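Local coordinates for carbohydrate-binding protein (Flavonifractor plautii, PDB 6N1B) that probably removes the acetyl group from N-acetylgalactosamine of the blood group A antigen, and binds blood group B trisaccharide next to a calcium ion, at residues Val238-Ser243 with Asp308-Glu313. Sequence-based numbering, arbitrary orientation.
Sequences VEMRYS and DGVNWE
Met-240 reaches from strand 237-243 to the Gly-309 and Val-310 turn, joining two neighbouring four-stranded antiparallel sheets of a fold consistent with a beta-propeller, in which such sheets are the blades. Met-240 CE lies 3.4 Å from Gly-309 O, and Met-240 SD touches Val-310 CG2 at 3.7 Å, the two side chains crossing at about a right angle. Met-240 CG sits between the backbone N and the carbonyl carbon (chi1 75°), and a bend at chi3 brings the methyl to the glycine carbonyl. From the same strand face, Tyr-242 adds its phenol oxygen: OH comes within 3.6 Å of Val-310 CG2, so this one methyl meets both sulfur and hydroxyl. Arg-215 NH1 hydrogen-bonds to that hydroxyl, whereas Trp-221, on adjacent strand 217-224, packs on Met-240 and donates NE1 to Gly-309 O. The same carbonyl oxygen receives a weak, bent bond from Trp-312 NE1, so it has one full hydrogen bond and one weak one beside the thioether. One shell further out, Asp-308 shapes the turn as an Asx turn and Asx motif. Its OD1 accepts Val-310 N from above the carboxylate plane and Asn-311 N, with an N-H...O angle of 174°, on the syn side. Asp-308 OD2 accepts from Asn-311 ND2 at 2.9 Å, and lies almost in the plane of that amide.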
loop_
_atom_site.group_PDB
_atom_site.type_symbol
_atom_site.label_atom_id
_atom_site.label_comp_id
_atom_site.label_asym_id
_atom_site.label_seq_id
_atom_site.Cartn_x
_atom_site.Cartn_y
_atom_site.Cartn_z
ATOM N N VAL A 238 -9.986 2.363 -12.084
ATOM C CA VAL A 238 -10.252 1.996 -10.692
ATOM C C VAL A 238 -11.739 1.733 -10.456
ATOM O O VAL A 238 -12.641 2.428 -10.979
ATOM C CB VAL A 238 -9.697 3.100 -9.762
ATOM C CG1 VAL A 238 -10.187 2.998 -8.345
ATOM C CG2 VAL A 238 -8.169 3.111 -9.751
ATOM N N GLU A 239 -11.977 0.697 -9.687
ATOM C CA GLU A 239 -13.322 0.311 -9.239
ATOM C C GLU A 239 -13.361 0.353 -7.752
ATOM O O GLU A 239 -12.376 -0.010 -7.047
ATOM C CB GLU A 239 -13.691 -1.087 -9.687
ATOM C CG GLU A 239 -13.857 -1.208 -11.223
ATOM C CD GLU A 239 -14.133 -2.627 -11.704
ATOM O OE1 GLU A 239 -13.338 -3.555 -11.402
ATOM O OE2 GLU A 239 -15.174 -2.771 -12.365
ATOM N N MET A 240 -14.523 0.706 -7.173
ATOM C CA MET A 240 -14.788 0.598 -5.740
ATOM C C MET A 240 -15.831 -0.456 -5.473
ATOM O O MET A 240 -16.669 -0.767 -6.314
ATOM C CB MET A 240 -15.211 2.010 -5.194
ATOM C CG MET A 240 -16.633 2.354 -5.605
ATOM S SD MET A 240 -17.069 4.100 -5.348
ATOM C CE MET A 240 -16.792 4.219 -3.630
ATOM N N ARG A 241 -15.753 -1.023 -4.261
ATOM C CA ARG A 241 -16.706 -1.955 -3.729
ATOM C C ARG A 241 -17.043 -1.570 -2.286
ATOM O O ARG A 241 -16.211 -0.967 -1.586
ATOM C CB ARG A 241 -16.166 -3.387 -3.720
ATOM C CG ARG A 241 -15.850 -3.933 -5.082
ATOM C CD ARG A 241 -15.064 -5.221 -4.924
ATOM N NE ARG A 241 -14.936 -6.050 -6.172
ATOM C CZ ARG A 241 -14.111 -5.864 -7.112
ATOM N NH1 ARG A 241 -13.201 -4.893 -7.050
ATOM N NH2 ARG A 241 -14.051 -6.626 -8.179
ATOM N N TYR A 242 -18.247 -1.937 -1.851
ATOM C CA TYR A 242 -18.735 -1.680 -0.538
ATOM C C TYR A 242 -18.917 -2.974 0.244
ATOM O O TYR A 242 -19.247 -4.039 -0.294
ATOM C CB TYR A 242 -20.063 -0.959 -0.630
ATOM C CG TYR A 242 -20.001 0.460 -1.228
ATOM C CD1 TYR A 242 -19.638 1.562 -0.510
ATOM C CD2 TYR A 242 -20.355 0.666 -2.564
ATOM C CE1 TYR A 242 -19.655 2.827 -0.990
ATOM C CE2 TYR A 242 -20.364 1.960 -3.114
ATOM C CZ TYR A 242 -19.999 3.046 -2.305
ATOM O OH TYR A 242 -20.057 4.346 -2.788
ATOM N N SER A 243 -18.797 -2.866 1.575
ATOM C CA SER A 243 -18.972 -4.017 2.452
ATOM C C SER A 243 -19.479 -3.538 3.843
ATOM O O SER A 243 -18.907 -2.579 4.379
ATOM C CB SER A 243 -17.685 -4.788 2.674
ATOM O OG SER A 243 -17.856 -5.806 3.656
ATOM N N ASP A 308 -16.965 11.987 -1.679
ATOM C CA ASP A 308 -17.761 10.786 -1.525
ATOM C C ASP A 308 -17.141 9.501 -1.712
ATOM O O ASP A 308 -17.750 8.427 -1.477
ATOM C CB ASP A 308 -19.085 10.904 -2.399
ATOM C CG ASP A 308 -18.807 11.168 -3.832
ATOM O OD1 ASP A 308 -17.686 10.909 -4.288
ATOM O OD2 ASP A 308 -19.707 11.583 -4.571
ATOM N N GLY A 309 -15.884 9.486 -2.217
ATOM C CA GLY A 309 -15.225 8.251 -2.566
ATOM C C GLY A 309 -15.422 7.775 -3.986
ATOM O O GLY A 309 -14.755 6.847 -4.441
ATOM N N VAL A 310 -16.465 8.356 -4.628
ATOM C CA VAL A 310 -16.922 7.977 -5.962
ATOM C C VAL A 310 -16.425 8.861 -7.067
ATOM O O VAL A 310 -15.936 8.363 -8.116
ATOM C CB VAL A 310 -18.484 7.864 -6.013
ATOM C CG1 VAL A 310 -18.934 7.231 -7.330
ATOM C CG2 VAL A 310 -19.079 7.130 -4.849
ATOM N N ASN A 311 -16.578 10.168 -6.825
ATOM C CA ASN A 311 -16.293 11.219 -7.807
ATOM C C ASN A 311 -15.104 12.012 -7.375
ATOM O O ASN A 311 -15.147 12.604 -6.275
ATOM C CB ASN A 311 -17.561 12.072 -7.926
ATOM C CG ASN A 311 -18.737 11.243 -8.365
ATOM O OD1 ASN A 311 -18.775 10.806 -9.511
ATOM N ND2 ASN A 311 -19.682 10.995 -7.442
ATOM N N TRP A 312 -14.054 11.969 -8.166
ATOM C CA TRP A 312 -12.758 12.513 -7.787
ATOM C C TRP A 312 -12.331 13.676 -8.644
ATOM O O TRP A 312 -12.897 13.882 -9.736
ATOM C CB TRP A 312 -11.702 11.394 -7.932
ATOM C CG TRP A 312 -11.911 10.212 -7.018
ATOM C CD1 TRP A 312 -12.830 9.218 -7.174
ATOM C CD2 TRP A 312 -11.265 9.947 -5.770
ATOM N NE1 TRP A 312 -12.803 8.329 -6.125
ATOM C CE2 TRP A 312 -11.845 8.800 -5.252
ATOM C CE3 TRP A 312 -10.273 10.601 -5.044
ATOM C CZ2 TRP A 312 -11.459 8.272 -3.970
ATOM C CZ3 TRP A 312 -9.935 10.114 -3.815
ATOM C CH2 TRP A 312 -10.495 8.959 -3.272
ATOM N N GLU A 313 -11.321 14.377 -8.166
ATOM C CA GLU A 313 -10.643 15.400 -8.993
ATOM C C GLU A 313 -9.190 15.439 -8.575
ATOM O O GLU A 313 -8.862 15.690 -7.428
ATOM C CB GLU A 313 -11.316 16.761 -8.857
ATOM C CG GLU A 313 -10.734 17.832 -9.826
ATOM C CD GLU A 313 -11.489 19.139 -9.693
ATOM O OE1 GLU A 313 -12.237 19.389 -10.510
ATOM O OE2 GLU A 313 -11.273 19.973 -8.849
#